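Local coordinates for alpha-l-arabinofuranosidase domain protein (Thermotoga maritima, PDB 4ATW) that catalyses the hydrolysis of terminal non-reducing alpha-L-arabinofuranosyl residues in alpha-L-arabinosides, as a thermostable glycoside hydrolase from a hyperthermophile, at residues V7-V12 with I422-L427; K58-P63 with L352-S357; V221-G226 with D265-A270; P296-D301 with D441-N446. All coordinates share one frame; numbering follows the deposited sequence.

Interaction 1: V7-V12 with I422-L427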
loop_
_atom_site.group_PDB
_atom_site.type_symbol
_atom_site.label_atom_id
_atom_site.label_comp_id
_atom_site.label_asym_id
_atom_site.label_seq_id
_atom_site.Cartn_x
_atom_site.Cartn_y
_atom_site.Cartn_z
ATOM N N VAL A 7 24.991 -6.858 9.603
ATOM C CA VAL A 7 24.838 -6.073 8.378
ATOM C C VAL A 7 26.172 -5.863 7.698
ATOM O O VAL A 7 27.181 -5.710 8.383
ATOM C CB VAL A 7 24.314 -4.649 8.699
ATOM C CG1 VAL A 7 24.225 -3.826 7.438
ATOM C CG2 VAL A 7 23.000 -4.719 9.398
ATOM N N ASP A 8 26.196 -5.823 6.370
ATOM C CA ASP A 8 27.445 -5.559 5.643
ATOM C C ASP A 8 27.161 -4.505 4.587
ATOM O O ASP A 8 26.979 -4.825 3.416
ATOM C CB ASP A 8 27.980 -6.818 4.967
ATOM C CG ASP A 8 29.175 -6.528 4.087
ATOM O OD1 ASP A 8 29.943 -5.610 4.436
ATOM O OD2 ASP A 8 29.351 -7.215 3.059
ATOM N N PRO A 9 27.157 -3.226 4.980
ATOM C CA PRO A 9 26.881 -2.087 4.093
ATOM C C PRO A 9 27.629 -2.118 2.776
ATOM O O PRO A 9 27.214 -1.495 1.798
ATOM C CB PRO A 9 27.287 -0.870 4.932
ATOM C CG PRO A 9 27.059 -1.303 6.301
ATOM C CD PRO A 9 26.545 -2.725 6.129
ATOM N N LYS A 10 28.740 -2.839 2.752
ATOM C CA LYS A 10 29.545 -2.897 1.539
ATOM C C LYS A 10 28.905 -3.774 0.460
ATOM O O LYS A 10 29.210 -3.628 -0.720
ATOM C CB LYS A 10 30.958 -3.406 1.883
ATOM C CG LYS A 10 31.819 -2.470 2.750
ATOM C CD LYS A 10 33.199 -3.088 3.052
ATOM C CE LYS A 10 34.056 -2.140 3.894
ATOM N NZ LYS A 10 35.390 -2.697 4.235
ATOM N N GLU A 11 28.007 -4.668 0.865
ATOM C CA GLU A 11 27.357 -5.576 -0.077
ATOM C C GLU A 11 25.895 -5.241 -0.404
ATOM O O GLU A 11 24.990 -5.560 0.371
ATOM C CB GLU A 11 27.454 -6.999 0.469
ATOM C CG GLU A 11 26.889 -8.061 -0.431
ATOM C CD GLU A 11 27.064 -9.442 0.153
ATOM O OE1 GLU A 11 27.598 -9.532 1.278
ATOM O OE2 GLU A 11 26.677 -10.435 -0.500
ATOM N N VAL A 12 25.655 -4.594 -1.543
ATOM C CA VAL A 12 24.273 -4.278 -1.915
ATOM C C VAL A 12 23.625 -5.541 -2.509
ATOM O O VAL A 12 24.223 -6.220 -3.337
ATOM C CB VAL A 12 24.165 -3.144 -2.990
ATOM C CG1 VAL A 12 24.261 -1.756 -2.345
ATOM C CG2 VAL A 12 25.223 -3.365 -4.022
ATOM N N ILE A 422 24.205 -6.483 17.533
ATOM C CA ILE A 422 24.181 -6.223 16.100
ATOM C C ILE A 422 25.654 -6.027 15.698
ATOM O O ILE A 422 26.502 -5.826 16.556
ATOM C CB ILE A 422 23.293 -4.954 15.783
ATOM C CG1 ILE A 422 24.111 -3.678 15.881
ATOM C CG2 ILE A 422 22.188 -4.801 16.813
ATOM C CD1 ILE A 422 24.979 -3.385 14.635
ATOM N N ARG A 423 25.978 -6.120 14.416
ATOM C CA ARG A 423 27.359 -5.899 13.990
ATOM C C ARG A 423 27.366 -5.420 12.546
ATOM O O ARG A 423 26.676 -5.983 11.692
ATOM C CB ARG A 423 28.172 -7.181 14.136
ATOM C CG ARG A 423 28.486 -7.907 12.841
ATOM C CD ARG A 423 29.886 -7.595 12.299
ATOM N NE ARG A 423 30.959 -7.965 13.230
ATOM C CZ ARG A 423 32.258 -8.006 12.921
ATOM N NH1 ARG A 423 32.674 -7.709 11.700
ATOM N NH2 ARG A 423 33.152 -8.333 13.841
ATOM N N VAL A 424 28.144 -4.383 12.272
ATOM C CA VAL A 424 28.195 -3.827 10.931
ATOM C C VAL A 424 29.621 -3.857 10.368
ATOM O O VAL A 424 30.425 -3.002 10.719
ATOM C CB VAL A 424 27.710 -2.383 10.982
ATOM C CG1 VAL A 424 27.371 -1.911 9.612
ATOM C CG2 VAL A 424 26.524 -2.266 11.924
ATOM N N GLU A 425 29.932 -4.815 9.494
ATOM C CA GLU A 425 31.275 -4.945 8.908
ATOM C C GLU A 425 31.981 -3.631 8.552
ATOM O O GLU A 425 31.557 -2.897 7.645
ATOM C CB GLU A 425 31.226 -5.823 7.660
ATOM C CG GLU A 425 30.660 -7.199 7.925
ATOM C CD GLU A 425 31.544 -8.029 8.840
ATOM O OE1 GLU A 425 32.703 -7.625 9.063
ATOM O OE2 GLU A 425 31.089 -9.089 9.330
ATOM N N GLY A 426 33.063 -3.351 9.282
ATOM C CA GLY A 426 33.854 -2.145 9.065
ATOM C C GLY A 426 33.201 -0.786 9.289
ATOM O O GLY A 426 33.422 0.135 8.510
ATOM N N LEU A 427 32.413 -0.650 10.353
ATOM C CA LEU A 427 31.744 0.606 10.651
ATOM C C LEU A 427 32.633 1.589 11.429
ATOM O O LEU A 427 32.882 2.716 10.966
ATOM C CB LEU A 427 30.443 0.335 11.425
ATOM C CG LEU A 427 29.667 1.559 11.967
ATOM C CD1 LEU A 427 29.070 2.398 10.861
ATOM C CD2 LEU A 427 28.565 1.090 12.891
#
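V7 pairs with V424 as a parallel beta bridge: its N donates to R423 O (2.8 Å, N-H...O angle 163°), and its O accepts from E425 N at 3.1 Å, so V7 reaches the residues before and after V424. Both valines lie on the same face of the sheet, V7 CB and V424 CG1 4.2 Å apart. V424 holds CG1 anti to the backbone N (chi1 -164°), which brings this methyl up to the CG-CD side of the P9 ring, 3.4 Å from P9 CG. On the polar side, D8 OD1 sits 3.5 Å from E425 CB and weakly accepts from K10 N. The carboxylate of E425 bends away and meets the edge of the R423 guanidinium in plane, OE1 to NH1 2.6 Å; R423 also reaches E466. Replacing D8 with an alanine would probably cost K10 N its weak acceptor in the D8-E11 type I turn and remove the carboxylate packed against E425 CB. Strand 4-8 joins 421-424 on one edge and 360-376 on the other, while V7 and V424 both pack on I407 of strand 405-411 and P9 and V424 share L405.

Interaction 2: K58-P63 with L352-S357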
loop_
_atom_site.group_PDB
_atom_site.type_symbol
_atom_site.label_atom_id
_atom_site.label_comp_id
_atom_site.label_asym_id
_atom_site.label_seq_id
_atom_site.Cartn_x
_atom_site.Cartn_y
_atom_site.Cartn_z
ATOM N N LYS A 58 1.643 14.371 3.262
ATOM C CA LYS A 58 2.915 14.749 2.665
ATOM C C LYS A 58 4.051 14.272 3.573
ATOM O O LYS A 58 5.184 14.014 3.123
ATOM C CB LYS A 58 3.015 16.261 2.500
ATOM C CG LYS A 58 1.913 16.899 1.694
ATOM C CD LYS A 58 2.325 18.306 1.270
ATOM C CE LYS A 58 1.216 19.046 0.510
ATOM N NZ LYS A 58 1.730 20.339 -0.069
ATOM N N ARG A 59 3.743 14.150 4.859
ATOM C CA ARG A 59 4.757 13.738 5.807
ATOM C C ARG A 59 5.217 12.322 5.579
ATOM O O ARG A 59 6.305 11.952 6.039
ATOM C CB ARG A 59 4.261 13.884 7.245
ATOM C CG ARG A 59 5.326 13.579 8.297
ATOM C CD ARG A 59 4.724 13.680 9.674
ATOM N NE ARG A 59 4.091 14.979 9.837
ATOM C CZ ARG A 59 2.905 15.161 10.405
ATOM N NH1 ARG A 59 2.224 14.113 10.862
ATOM N NH2 ARG A 59 2.396 16.388 10.504
ATOM N N ILE A 60 4.403 11.512 4.904
ATOM C CA ILE A 60 4.843 10.156 4.653
ATOM C C ILE A 60 4.726 10.498 3.175
ATOM O O ILE A 60 3.637 10.669 2.662
ATOM C CB ILE A 60 3.870 9.143 5.217
ATOM C CG1 ILE A 60 2.515 9.321 4.601
ATOM C CG2 ILE A 60 3.711 9.337 6.720
ATOM C CD1 ILE A 60 1.589 8.227 5.077
ATOM N N LYS A 61 5.878 10.570 2.506
ATOM C CA LYS A 61 5.998 10.854 1.078
ATOM C C LYS A 61 5.374 9.767 0.221
ATOM O O LYS A 61 6.101 8.949 -0.372
ATOM C CB LYS A 61 7.514 10.762 0.932
ATOM C CG LYS A 61 8.229 12.039 1.278
ATOM C CD LYS A 61 8.494 12.179 2.761
ATOM C CE LYS A 61 9.596 11.228 3.179
ATOM N NZ LYS A 61 10.815 11.430 2.342
ATOM N N VAL A 62 4.046 9.768 0.134
ATOM C CA VAL A 62 3.364 8.764 -0.668
ATOM C C VAL A 62 3.941 8.779 -2.106
ATOM O O VAL A 62 4.035 9.847 -2.739
ATOM C CB VAL A 62 1.818 8.993 -0.627
ATOM C CG1 VAL A 62 1.491 10.441 -0.845
ATOM C CG2 VAL A 62 1.139 8.150 -1.664
ATOM N N PRO A 63 4.359 7.587 -2.621
ATOM C CA PRO A 63 4.951 7.345 -3.945
ATOM C C PRO A 63 3.974 7.340 -5.099
ATOM O O PRO A 63 4.252 7.916 -6.148
ATOM C CB PRO A 63 5.610 5.962 -3.812
ATOM C CG PRO A 63 5.445 5.564 -2.389
ATOM C CD PRO A 63 4.218 6.304 -1.918
ATOM N N LEU A 352 7.516 6.198 10.260
ATOM C CA LEU A 352 8.818 5.703 10.656
ATOM C C LEU A 352 9.639 5.148 9.514
ATOM O O LEU A 352 10.750 5.615 9.260
ATOM C CB LEU A 352 8.665 4.633 11.718
ATOM C CG LEU A 352 9.956 3.946 12.135
ATOM C CD1 LEU A 352 10.925 4.950 12.671
ATOM C CD2 LEU A 352 9.608 2.898 13.174
ATOM N N ILE A 353 9.102 4.168 8.795
ATOM C CA ILE A 353 9.897 3.574 7.725
ATOM C C ILE A 353 10.121 4.409 6.492
ATOM O O ILE A 353 11.173 4.311 5.886
ATOM C CB ILE A 353 9.350 2.209 7.259
ATOM C CG1 ILE A 353 9.048 1.315 8.457
ATOM C CG2 ILE A 353 10.415 1.518 6.406
ATOM C CD1 ILE A 353 10.291 0.910 9.255
ATOM N N VAL A 354 9.160 5.229 6.100
ATOM C CA VAL A 354 9.382 6.011 4.890
ATOM C C VAL A 354 10.424 7.120 5.075
ATOM O O VAL A 354 11.164 7.457 4.156
ATOM C CB VAL A 354 8.066 6.639 4.343
ATOM C CG1 VAL A 354 7.080 5.552 3.999
ATOM C CG2 VAL A 354 7.478 7.616 5.348
ATOM N N ASN A 355 10.501 7.676 6.272
ATOM C CA ASN A 355 11.459 8.734 6.493
ATOM C C ASN A 355 12.826 8.236 6.979
ATOM O O ASN A 355 13.777 9.021 7.097
ATOM C CB ASN A 355 10.868 9.729 7.470
ATOM C CG ASN A 355 9.715 10.497 6.879
ATOM O OD1 ASN A 355 9.900 11.353 6.017
ATOM N ND2 ASN A 355 8.505 10.187 7.337
ATOM N N HIS A 356 12.933 6.934 7.240
ATOM C CA HIS A 356 14.184 6.347 7.728
ATOM C C HIS A 356 14.471 5.035 7.004
ATOM O O HIS A 356 14.545 3.979 7.623
ATOM C CB HIS A 356 14.089 6.145 9.260
ATOM C CG HIS A 356 13.806 7.420 10.017
ATOM N ND1 HIS A 356 14.717 8.455 10.104
ATOM C CD2 HIS A 356 12.671 7.875 10.608
ATOM C CE1 HIS A 356 14.149 9.487 10.705
ATOM N NE2 HIS A 356 12.908 9.161 11.020
ATOM N N SER A 357 14.653 5.125 5.682
ATOM C CA SER A 357 14.889 3.949 4.840
ATOM C C SER A 357 15.661 4.310 3.588
ATOM O O SER A 357 15.400 5.358 2.976
ATOM C CB SER A 357 13.558 3.398 4.390
ATOM O OG SER A 357 12.879 4.427 3.664
#
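N355 ND2 is held by two carbonyls: it donates to R59 O across the contact and to E351 O one turn back in its own helix. The bond to R59 O is 3.1 Å long and nearly straight, with an N-H...O angle of 167°. R59 O lies almost in the plane of the N355 amide, 2° out of it, so the group presents an N-H squarely to the loop. With two carbonyls on the same nitrogen, the rotation of the amide should be well fixed.

Beside this polar point comes a small apolar one. V354 turns its side chain at the loop, and CG2 touches I60 at the backbone, 3.7 Å from I60 CA, and at CB, 3.9 Å away. It can do so because chi1 of -61° sets CG2 between the V354 backbone N and carbonyl carbon. The rest of I60 leads off toward Y347 of helix 345-355, against which R59 also lies, and V354 has Y21 as a further neighbour.

A leucine in place of N355 would probably leave R59 O without its donor from the helix, the loop then held here mainly by the V354 methyl. What results is a surface contact of mixed chemistry, one directional hydrogen bond from a side-chain amide and a short apolar touch, joining the loop before barrel strand 64-67 to barrel helix 345-355, which follows strand 321-322.

Interaction 3: V221-G226 with D265-A270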
loop_
_atom_site.group_PDB
_atom_site.type_symbol
_atom_site.label_atom_id
_atom_site.label_comp_id
_atom_site.label_asym_id
_atom_site.label_seq_id
_atom_site.Cartn_x
_atom_site.Cartn_y
_atom_site.Cartn_z
ATOM N N VAL A 221 -4.956 -16.252 -15.747
ATOM C CA VAL A 221 -4.740 -14.865 -16.101
ATOM C C VAL A 221 -3.351 -14.772 -16.649
ATOM O O VAL A 221 -3.134 -14.191 -17.694
ATOM C CB VAL A 221 -4.841 -13.903 -14.878
ATOM C CG1 VAL A 221 -4.418 -12.495 -15.259
ATOM C CG2 VAL A 221 -6.259 -13.880 -14.357
ATOM N N LEU A 222 -2.396 -15.335 -15.946
ATOM C CA LEU A 222 -1.033 -15.248 -16.424
ATOM C C LEU A 222 -0.898 -15.920 -17.772
ATOM O O LEU A 222 -0.169 -15.442 -18.651
ATOM C CB LEU A 222 -0.084 -15.898 -15.432
ATOM C CG LEU A 222 -0.018 -15.104 -14.133
ATOM C CD1 LEU A 222 0.224 -16.012 -12.965
ATOM C CD2 LEU A 222 1.094 -14.087 -14.278
ATOM N N GLN A 223 -1.624 -17.017 -17.951
ATOM C CA GLN A 223 -1.528 -17.770 -19.200
ATOM C C GLN A 223 -2.096 -17.046 -20.398
ATOM O O GLN A 223 -1.638 -17.208 -21.496
ATOM C CB GLN A 223 -2.242 -19.091 -19.030
ATOM C CG GLN A 223 -1.314 -20.268 -18.937
ATOM C CD GLN A 223 -1.991 -21.482 -18.351
ATOM O OE1 GLN A 223 -3.190 -21.715 -18.557
ATOM N NE2 GLN A 223 -1.225 -22.275 -17.619
ATOM N N GLU A 224 -3.105 -16.231 -20.157
ATOM C CA GLU A 224 -3.771 -15.491 -21.208
ATOM C C GLU A 224 -3.131 -14.131 -21.501
ATOM O O GLU A 224 -2.841 -13.797 -22.638
ATOM C CB GLU A 224 -5.243 -15.310 -20.823
ATOM C CG GLU A 224 -6.124 -14.987 -21.978
ATOM C CD GLU A 224 -6.171 -16.117 -23.016
ATOM O OE1 GLU A 224 -5.497 -17.163 -22.805
ATOM O OE2 GLU A 224 -6.888 -15.971 -24.048
ATOM N N ALA A 225 -2.893 -13.350 -20.460
ATOM C CA ALA A 225 -2.340 -12.027 -20.639
ATOM C C ALA A 225 -0.895 -11.884 -20.212
ATOM O O ALA A 225 -0.390 -10.771 -20.145
ATOM C CB ALA A 225 -3.202 -11.023 -19.889
ATOM N N GLY A 226 -0.237 -13.005 -19.936
ATOM C CA GLY A 226 1.155 -12.992 -19.508
ATOM C C GLY A 226 2.198 -12.316 -20.400
ATOM O O GLY A 226 3.341 -12.080 -19.971
ATOM N N ASP A 265 6.365 -18.040 -12.351
ATOM C CA ASP A 265 7.496 -18.737 -12.941
ATOM C C ASP A 265 7.016 -19.863 -13.830
ATOM O O ASP A 265 7.676 -20.223 -14.800
ATOM C CB ASP A 265 8.411 -19.306 -11.862
ATOM C CG ASP A 265 9.297 -18.258 -11.237
ATOM O OD1 ASP A 265 9.249 -17.073 -11.637
ATOM O OD2 ASP A 265 10.048 -18.636 -10.326
ATOM N N MET A 266 5.848 -20.405 -13.521
ATOM C CA MET A 266 5.297 -21.537 -14.277
ATOM C C MET A 266 4.568 -21.213 -15.589
ATOM O O MET A 266 4.089 -22.108 -16.269
ATOM C CB MET A 266 4.370 -22.359 -13.371
ATOM C CG MET A 266 4.978 -22.773 -12.063
ATOM S SD MET A 266 3.823 -23.796 -11.185
ATOM C CE MET A 266 4.524 -23.793 -9.466
ATOM N N VAL A 267 4.476 -19.943 -15.946
ATOM C CA VAL A 267 3.832 -19.572 -17.203
ATOM C C VAL A 267 4.896 -18.944 -18.093
ATOM O O VAL A 267 5.210 -17.756 -17.950
ATOM C CB VAL A 267 2.701 -18.552 -16.990
ATOM C CG1 VAL A 267 1.968 -18.309 -18.306
ATOM C CG2 VAL A 267 1.737 -19.054 -15.921
ATOM N N ASP A 268 5.435 -19.733 -19.016
ATOM C CA ASP A 268 6.494 -19.247 -19.880
ATOM C C ASP A 268 6.418 -17.807 -20.313
ATOM O O ASP A 268 7.343 -17.058 -20.030
ATOM C CB ASP A 268 6.646 -20.161 -21.073
ATOM C CG ASP A 268 7.293 -21.471 -20.692
ATOM O OD1 ASP A 268 7.929 -21.509 -19.614
ATOM O OD2 ASP A 268 7.170 -22.452 -21.459
ATOM N N THR A 269 5.346 -17.382 -20.971
ATOM C CA THR A 269 5.301 -15.967 -21.374
ATOM C C THR A 269 5.432 -15.000 -20.198
ATOM O O THR A 269 6.223 -14.076 -20.250
ATOM C CB THR A 269 4.023 -15.597 -22.152
ATOM O OG1 THR A 269 2.879 -15.648 -21.285
ATOM C CG2 THR A 269 3.835 -16.554 -23.303
ATOM N N ALA A 270 4.676 -15.217 -19.132
ATOM C CA ALA A 270 4.733 -14.341 -17.967
ATOM C C ALA A 270 6.108 -14.308 -17.331
ATOM O O ALA A 270 6.525 -13.273 -16.808
ATOM C CB ALA A 270 3.730 -14.779 -16.923
#
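Apolar contact carries most of this meeting, with V267 at its centre and no hydrogen bond running across. The V267 isopropyl group sits astride the backbone of helix 215-225. CG1 rests against the main chain, 3.6 Å from both L222 O and Q223 CA, while CG2 meets L222 CB at 3.7 Å. The torsion explains the split: chi1 of -174° puts CG1 anti to the V267 backbone N and leaves CG2 beside it, so the two methyls straddle neighbouring residues. The aliphatic start of Q223 adds to the cover, its CG 3.9 Å from V267 CG1 and its side chain crossing the valine at about a right angle. The far end of the leucine, L222 CD2, lies 3.8 Å from A270 CB, and I264 of helix 250-265 packs on both L222 and A270.

Close backbone approach is the second kind. G226 and A270 bring their CA atoms within 4.1 Å of each other, and A270 CA makes a CA-H...O contact to G226 O. The absence of a side chain at G226 is consistent with this, as a CB there would probably run into T269 OG1 and L222 O. T269 OG1 lies 3.5 Å from G226 C.

V267 sits at the N-cap position, right before helix 268-272, without a polar side chain to cap it; D268 is salt-bridged to R271. The pair belongs to the helical outer layer of a (beta/alpha)8 barrel, where the helix after strand 206-209 packs beside the short helix leading into strand 276-284.

Interaction 4: P296-D301 with D441-N446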
loop_
_atom_site.group_PDB
_atom_site.type_symbol
_atom_site.label_atom_id
_atom_site.label_comp_id
_atom_site.label_asym_id
_atom_site.label_seq_id
_atom_site.Cartn_x
_atom_site.Cartn_y
_atom_site.Cartn_z
ATOM N N PRO A 296 -10.683 0.596 14.092
ATOM C CA PRO A 296 -9.921 1.238 15.162
ATOM C C PRO A 296 -8.586 0.546 15.345
ATOM O O PRO A 296 -8.444 -0.338 16.167
ATOM C CB PRO A 296 -10.835 1.052 16.362
ATOM C CG PRO A 296 -11.360 -0.321 16.138
ATOM C CD PRO A 296 -11.732 -0.272 14.672
ATOM N N TYR A 297 -7.599 0.968 14.585
ATOM C CA TYR A 297 -6.284 0.342 14.652
ATOM C C TYR A 297 -5.528 0.675 15.921
ATOM O O TYR A 297 -5.548 1.818 16.378
ATOM C CB TYR A 297 -5.452 0.745 13.415
ATOM C CG TYR A 297 -6.050 0.283 12.090
ATOM C CD1 TYR A 297 -6.070 -1.068 11.752
ATOM C CD2 TYR A 297 -6.623 1.184 11.202
ATOM C CE1 TYR A 297 -6.642 -1.513 10.558
ATOM C CE2 TYR A 297 -7.201 0.751 10.019
ATOM C CZ TYR A 297 -7.203 -0.598 9.697
ATOM O OH TYR A 297 -7.737 -1.023 8.498
ATOM N N ASP A 298 -4.880 -0.336 16.494
ATOM C CA ASP A 298 -4.082 -0.146 17.691
ATOM C C ASP A 298 -2.625 -0.551 17.412
ATOM O O ASP A 298 -2.311 -1.039 16.318
ATOM C CB ASP A 298 -4.667 -0.943 18.857
ATOM C CG ASP A 298 -4.801 -2.410 18.558
ATOM O OD1 ASP A 298 -3.827 -3.005 18.066
ATOM O OD2 ASP A 298 -5.876 -2.977 18.832
ATOM N N LEU A 299 -1.740 -0.343 18.390
ATOM C CA LEU A 299 -0.309 -0.659 18.241
ATOM C C LEU A 299 -0.019 -2.054 17.680
ATOM O O LEU A 299 0.911 -2.227 16.896
ATOM C CB LEU A 299 0.414 -0.500 19.580
ATOM C CG LEU A 299 1.916 -0.786 19.534
ATOM C CD1 LEU A 299 2.640 0.213 18.674
ATOM C CD2 LEU A 299 2.447 -0.744 20.940
ATOM N N LYS A 300 -0.803 -3.043 18.107
ATOM C CA LYS A 300 -0.671 -4.409 17.628
ATOM C C LYS A 300 -0.637 -4.358 16.106
ATOM O O LYS A 300 0.314 -4.839 15.488
ATOM C CB LYS A 300 -1.879 -5.224 18.066
ATOM C CG LYS A 300 -1.963 -6.620 17.486
ATOM C CD LYS A 300 -3.247 -7.353 17.951
ATOM C CE LYS A 300 -4.461 -7.150 17.018
ATOM N NZ LYS A 300 -5.073 -5.795 17.007
ATOM N N ASP A 301 -1.675 -3.751 15.516
ATOM C CA ASP A 301 -1.805 -3.639 14.077
ATOM C C ASP A 301 -0.678 -2.853 13.467
ATOM O O ASP A 301 -0.197 -3.186 12.381
ATOM C CB ASP A 301 -3.126 -2.991 13.738
ATOM C CG ASP A 301 -4.289 -3.687 14.401
ATOM O OD1 ASP A 301 -4.360 -4.937 14.335
ATOM O OD2 ASP A 301 -5.141 -2.987 14.992
ATOM N N ASP A 441 0.883 -0.287 25.752
ATOM C CA ASP A 441 0.594 -1.708 25.661
ATOM C C ASP A 441 0.263 -2.055 24.219
ATOM O O ASP A 441 0.108 -1.177 23.374
ATOM C CB ASP A 441 -0.570 -2.088 26.561
ATOM C CG ASP A 441 -1.752 -1.160 26.399
ATOM O OD1 ASP A 441 -1.572 0.054 26.638
ATOM O OD2 ASP A 441 -2.852 -1.640 26.041
ATOM N N VAL A 442 0.150 -3.342 23.931
ATOM C CA VAL A 442 -0.126 -3.753 22.570
ATOM C C VAL A 442 -1.501 -3.334 22.124
ATOM O O VAL A 442 -1.986 -3.781 21.090
ATOM C CB VAL A 442 -0.005 -5.265 22.398
ATOM C CG1 VAL A 442 1.409 -5.715 22.772
ATOM C CG2 VAL A 442 -1.066 -5.963 23.229
ATOM N N ASN A 443 -2.148 -2.478 22.892
ATOM C CA ASN A 443 -3.469 -2.051 22.480
ATOM C C ASN A 443 -3.618 -0.575 22.552
ATOM O O ASN A 443 -4.732 -0.042 22.487
ATOM C CB ASN A 443 -4.537 -2.725 23.324
ATOM C CG ASN A 443 -4.695 -4.175 22.956
ATOM O OD1 ASN A 443 -4.824 -4.505 21.757
ATOM N ND2 ASN A 443 -4.669 -5.059 23.959
ATOM N N ALA A 444 -2.488 0.097 22.683
ATOM C CA ALA A 444 -2.510 1.546 22.773
ATOM C C ALA A 444 -2.961 2.069 21.427
ATOM O O ALA A 444 -2.803 1.388 20.419
ATOM C CB ALA A 444 -1.118 2.084 23.121
ATOM N N ARG A 445 -3.541 3.261 21.429
ATOM C CA ARG A 445 -4.008 3.889 20.209
ATOM C C ARG A 445 -4.117 5.385 20.465
ATOM O O ARG A 445 -4.278 5.817 21.608
ATOM C CB ARG A 445 -5.348 3.279 19.773
ATOM C CG ARG A 445 -6.374 3.126 20.878
ATOM C CD ARG A 445 -7.446 2.080 20.533
ATOM N NE ARG A 445 -7.986 2.255 19.184
ATOM C CZ ARG A 445 -8.572 3.366 18.737
ATOM N NH1 ARG A 445 -8.697 4.425 19.531
ATOM N NH2 ARG A 445 -9.032 3.426 17.489
ATOM N N ASN A 446 -3.985 6.184 19.410
ATOM C CA ASN A 446 -4.056 7.637 19.555
ATOM C C ASN A 446 -5.477 8.119 19.483
ATOM O O ASN A 446 -6.280 7.563 18.746
ATOM C CB ASN A 446 -3.242 8.337 18.463
ATOM C CG ASN A 446 -1.764 8.069 18.591
ATOM O OD1 ASN A 446 -0.949 8.620 17.852
ATOM N ND2 ASN A 446 -1.405 7.218 19.542
#
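L299 N donates to A444 O at 2.9 Å, and K300 N gives V442 O a weak bond, two backbone links that tie the loop 441-446 to the start of helix 299-313. Two N-H groups of the first helical turn, which have no earlier turn to bond to, thus find carbonyls in the loop.

Capping and charge come next. D298 is the N-cap: its OD1 weakly accepts from D301 N, while D298 N donates to D301 OD2 (3.1 Å, 171°) on the anti side, completing a capping box. With chi1 at 56°, D298 places CG between its own backbone N and carbonyl carbon, folding the carboxylate back over the helix start. K300 doubles back to set NZ 2.9 Å from D301 OD1, above that carboxylate plane, and binds D298 OD1 more weakly. R287 takes the other oxygen of each aspartate, so the buried negative charges are met by two cations and, probably, eased further by the helix end.

Among the remaining side chains, D298 and N443 run side by side, their flat groups turned 74° apart. L299 rests CD2 on D441 O at 3.4 Å; its side chain and that of V442 both meet F474. R445 reaches the start of 296-301, its NH2 beside P296 CB and its CB 3.7 Å from Y297 O.

This is a capping-box helix start, here on a barrel helix following strand 276-284, covered by a loop between strands 433-438 and 455-457 of the beta domain.

Interaction 3 is the most buried and mainly apolar, with no hydrogen bond across. Interactions 2 and 3 lie among barrel elements, interaction 4 joins a barrel helix to a beta-domain loop, and interaction 1 is within the beta sheet. Interaction 1 is strand pairing, partly buried, about 29 Å, centre to centre, from the middle of the chain. Interaction 2 is a small surface contact, one side-chain hydrogen bond beside one methyl. Interaction 4, partly buried, combines backbone bonds with a charged helix cap. Helix 345-355 carries interaction 2 and also touches Y297 and N446 of interaction 4, about 20 Å away between centres. Along the chain, interactions 2 and 3 nest within interaction 1, while interaction 4 crosses interactions 1 and 2.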